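Local atomic coordinates of universal stress protein (PDB entry 6HCD), a protein that is of unknown function but belongs to the universal stress protein A family, whose members are associated with the response to stress. Residues I27-D32 against V56-S61. Residues are numbered along the deposited sequence; the frame is centred on the assembly and turned at random.
Sequences IVVAVD and VYVVHS
Ile27 O accepts the amide of Tyr57, opening the ladder of a parallel beta-alpha-beta unit, helix 36-52 linking strands 27-30 and 56-62, as in the universal stress protein fold. Val28 turns to the face opposite to Ile27 and Val29, where its CG1 lies 4.1 Å from Val59 CG2 and helix 105-115 closes over both through Phe112. Val29 illustrates the rule of parallel pairing, one residue bonding to the two that flank its partner: around Val58, its N gives to Tyr57 O and its O accepts from Val59 N. With CG1 set between the backbone N and carbonyl carbon (chi1 57°), it presses that methyl tightly on Val56 CG1, at 3.3 Å, beneath helix 36-52, and alongside Val58 CG2. Ala30 lays its methyl on Val59 CG2, its CA-H meeting Val59 O. Val31 N takes the last rung, to Val59 O, and its CG2 meets Val58 CG1 at 3.6 Å. Beyond the rungs, His60 ND1 gives Val31 O a nearly straight 2.7 Å bond (172°), in both ring and carbonyl planes. A phenylalanine replacing the histidine would probably leave Val31 O without this donor. Asp32 turns its carboxylate nearly coplanar with the imidazole, OD1 3.5 Å from His60 CE1.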
ATOM      1  N   ILE A  27       8.425 -10.361  -2.609  1.00 17.66           N
ATOM      2  CA  ILE A  27       7.938  -9.004  -2.767  1.00 16.70           C
ATOM      3  C   ILE A  27       7.933  -8.714  -4.276  1.00 15.79           C
ATOM      4  O   ILE A  27       8.960  -8.891  -4.935  1.00 15.66           O
ATOM      5  CB  ILE A  27       8.850  -8.011  -2.003  1.00 16.64           C
ATOM      6  CG1 ILE A  27       8.844  -8.236  -0.489  1.00 17.92           C
ATOM      7  CG2 ILE A  27       8.520  -6.567  -2.352  1.00 15.89           C
ATOM      8  CD1 ILE A  27       7.508  -7.936   0.164  1.00 18.55           C
ATOM      9  N   VAL A  28       6.802  -8.246  -4.807  1.00 15.47           N
ATOM     10  CA  VAL A  28       6.700  -7.852  -6.211  1.00 14.96           C
ATOM     11  C   VAL A  28       6.749  -6.327  -6.270  1.00 14.57           C
ATOM     12  O   VAL A  28       6.021  -5.671  -5.541  1.00 14.80           O
ATOM     13  CB  VAL A  28       5.406  -8.385  -6.857  1.00 15.24           C
ATOM     14  CG1 VAL A  28       5.113  -7.745  -8.205  1.00 15.05           C
ATOM     15  CG2 VAL A  28       5.438  -9.898  -6.968  1.00 15.89           C
ATOM     16  N   VAL A  29       7.610  -5.787  -7.131  1.00 14.31           N
ATOM     17  CA  VAL A  29       7.713  -4.361  -7.300  1.00 14.55           C
ATOM     18  C   VAL A  29       7.494  -4.051  -8.785  1.00 16.19           C
ATOM     19  O   VAL A  29       8.100  -4.665  -9.651  1.00 14.97           O
ATOM     20  CB  VAL A  29       9.041  -3.808  -6.745  1.00 17.05           C
ATOM     21  CG1 VAL A  29      10.259  -4.457  -7.369  1.00 15.26           C
ATOM     22  CG2 VAL A  29       9.093  -2.304  -6.877  1.00 23.06           C
ATOM     23  N   ALA A  30       6.545  -3.147  -9.064  1.00 15.12           N
ATOM     24  CA  ALA A  30       6.247  -2.697 -10.403  1.00 15.89           C
ATOM     25  C   ALA A  30       6.993  -1.381 -10.659  1.00 16.62           C
ATOM     26  O   ALA A  30       6.849  -0.441  -9.901  1.00 17.51           O
ATOM     27  CB  ALA A  30       4.761  -2.532 -10.569  1.00 16.25           C
ATOM     28  N   VAL A  31       7.778  -1.333 -11.737  1.00 17.36           N
ATOM     29  CA  VAL A  31       8.543  -0.130 -12.088  1.00 21.19           C
ATOM     30  C   VAL A  31       8.206   0.276 -13.525  1.00 20.40           C
ATOM     31  O   VAL A  31       8.146  -0.577 -14.411  1.00 20.66           O
ATOM     32  CB  VAL A  31      10.058  -0.342 -11.898  1.00 22.14           C
ATOM     33  CG1 VAL A  31      10.407  -0.531 -10.435  1.00 36.72           C
ATOM     34  CG2 VAL A  31      10.578  -1.488 -12.730  1.00 42.87           C
ATOM     35  N   ASP A  32       7.994   1.582 -13.743  1.00 22.79           N
ATOM     36  CA  ASP A  32       7.685   2.093 -15.072  1.00 28.25           C
ATOM     37  C   ASP A  32       9.003   2.382 -15.806  1.00 25.50           C
ATOM     38  O   ASP A  32       9.344   1.711 -16.758  1.00 28.66           O
ATOM     39  CB  ASP A  32       6.757   3.308 -14.991  1.00 42.74           C
ATOM     40  CG  ASP A  32       6.329   3.855 -16.350  1.00 51.54           C
ATOM     41  OD1 ASP A  32       6.311   3.063 -17.324  1.00 39.87           O
ATOM     42  OD2 ASP A  32       6.059   5.075 -16.432  1.00 52.19           O
ATOM     43  N   VAL A  56      13.039 -10.062  -4.212  1.00 13.87           N
ATOM     44  CA  VAL A  56      12.220  -9.085  -4.890  1.00 13.74           C
ATOM     45  C   VAL A  56      12.085  -9.495  -6.361  1.00 13.65           C
ATOM     46  O   VAL A  56      13.080  -9.675  -7.046  1.00 12.94           O
ATOM     47  CB  VAL A  56      12.811  -7.666  -4.766  1.00 14.04           C
ATOM     48  CG1 VAL A  56      11.957  -6.649  -5.497  1.00 15.76           C
ATOM     49  CG2 VAL A  56      13.003  -7.260  -3.306  1.00 12.90           C
ATOM     50  N   TYR A  57      10.848  -9.595  -6.846  1.00 11.73           N
ATOM     51  CA  TYR A  57      10.572  -9.771  -8.266  1.00 11.72           C
ATOM     52  C   TYR A  57      10.181  -8.411  -8.844  1.00 12.86           C
ATOM     53  O   TYR A  57       9.153  -7.869  -8.477  1.00 10.77           O
ATOM     54  CB  TYR A  57       9.433 -10.765  -8.496  1.00 13.27           C
ATOM     55  CG  TYR A  57       9.736 -12.211  -8.205  1.00 14.31           C
ATOM     56  CD1 TYR A  57      10.940 -12.625  -7.649  1.00 14.82           C
ATOM     57  CD2 TYR A  57       8.764 -13.177  -8.444  1.00 18.91           C
ATOM     58  CE1 TYR A  57      11.186 -13.962  -7.367  1.00 23.58           C
ATOM     59  CE2 TYR A  57       8.992 -14.514  -8.163  1.00 16.28           C
ATOM     60  CZ  TYR A  57      10.204 -14.905  -7.620  1.00 21.90           C
ATOM     61  OH  TYR A  57      10.433 -16.218  -7.356  1.00 21.62           O
ATOM     62  N   VAL A  58      11.021  -7.877  -9.739  1.00 11.87           N
ATOM     63  CA  VAL A  58      10.778  -6.596 -10.348  1.00 11.98           C
ATOM     64  C   VAL A  58      10.060  -6.839 -11.676  1.00 12.98           C
ATOM     65  O   VAL A  58      10.574  -7.579 -12.524  1.00 12.92           O
ATOM     66  CB  VAL A  58      12.086  -5.813 -10.583  1.00 13.63           C
ATOM     67  CG1 VAL A  58      11.794  -4.422 -11.076  1.00 18.03           C
ATOM     68  CG2 VAL A  58      12.966  -5.747  -9.352  1.00 16.19           C
ATOM     69  N   VAL A  59       8.903  -6.192 -11.861  1.00 11.78           N
ATOM     70  CA  VAL A  59       8.095  -6.431 -13.059  1.00 12.88           C
ATOM     71  C   VAL A  59       7.886  -5.131 -13.829  1.00 12.66           C
ATOM     72  O   VAL A  59       7.795  -4.026 -13.240  1.00 12.56           O
ATOM     73  CB  VAL A  59       6.745  -7.076 -12.727  1.00 14.65           C
ATOM     74  CG1 VAL A  59       6.963  -8.397 -12.022  1.00 16.62           C
ATOM     75  CG2 VAL A  59       5.859  -6.160 -11.896  1.00 21.89           C
ATOM     76  N   HIS A  60       7.815  -5.285 -15.152  1.00 12.87           N
ATOM     77  CA  HIS A  60       7.335  -4.262 -16.057  1.00 17.86           C
ATOM     78  C   HIS A  60       6.511  -4.952 -17.152  1.00 13.51           C
ATOM     79  O   HIS A  60       6.941  -5.962 -17.672  1.00 13.94           O
ATOM     80  CB  HIS A  60       8.484  -3.450 -16.667  1.00 17.38           C
ATOM     81  CG  HIS A  60       7.984  -2.331 -17.508  1.00 19.24           C
ATOM     82  ND1 HIS A  60       7.742  -1.075 -16.992  1.00 26.18           N
ATOM     83  CD2 HIS A  60       7.663  -2.272 -18.820  1.00 27.11           C
ATOM     84  CE1 HIS A  60       7.305  -0.277 -17.953  1.00 24.84           C
ATOM     85  NE2 HIS A  60       7.243  -0.993 -19.089  1.00 22.23           N
ATOM     86  N   SER A  61       5.354  -4.369 -17.484  1.00 16.01           N
ATOM     87  CA  SER A  61       4.354  -4.950 -18.367  1.00 20.02           C
ATOM     88  C   SER A  61       4.264  -4.167 -19.682  1.00 19.95           C
ATOM     89  O   SER A  61       4.152  -2.946 -19.654  1.00 20.49           O
ATOM     90  CB  SER A  61       3.020  -4.979 -17.677  1.00 22.54           C
ATOM     91  OG  SER A  61       1.985  -5.350 -18.587  1.00 18.92           O
TER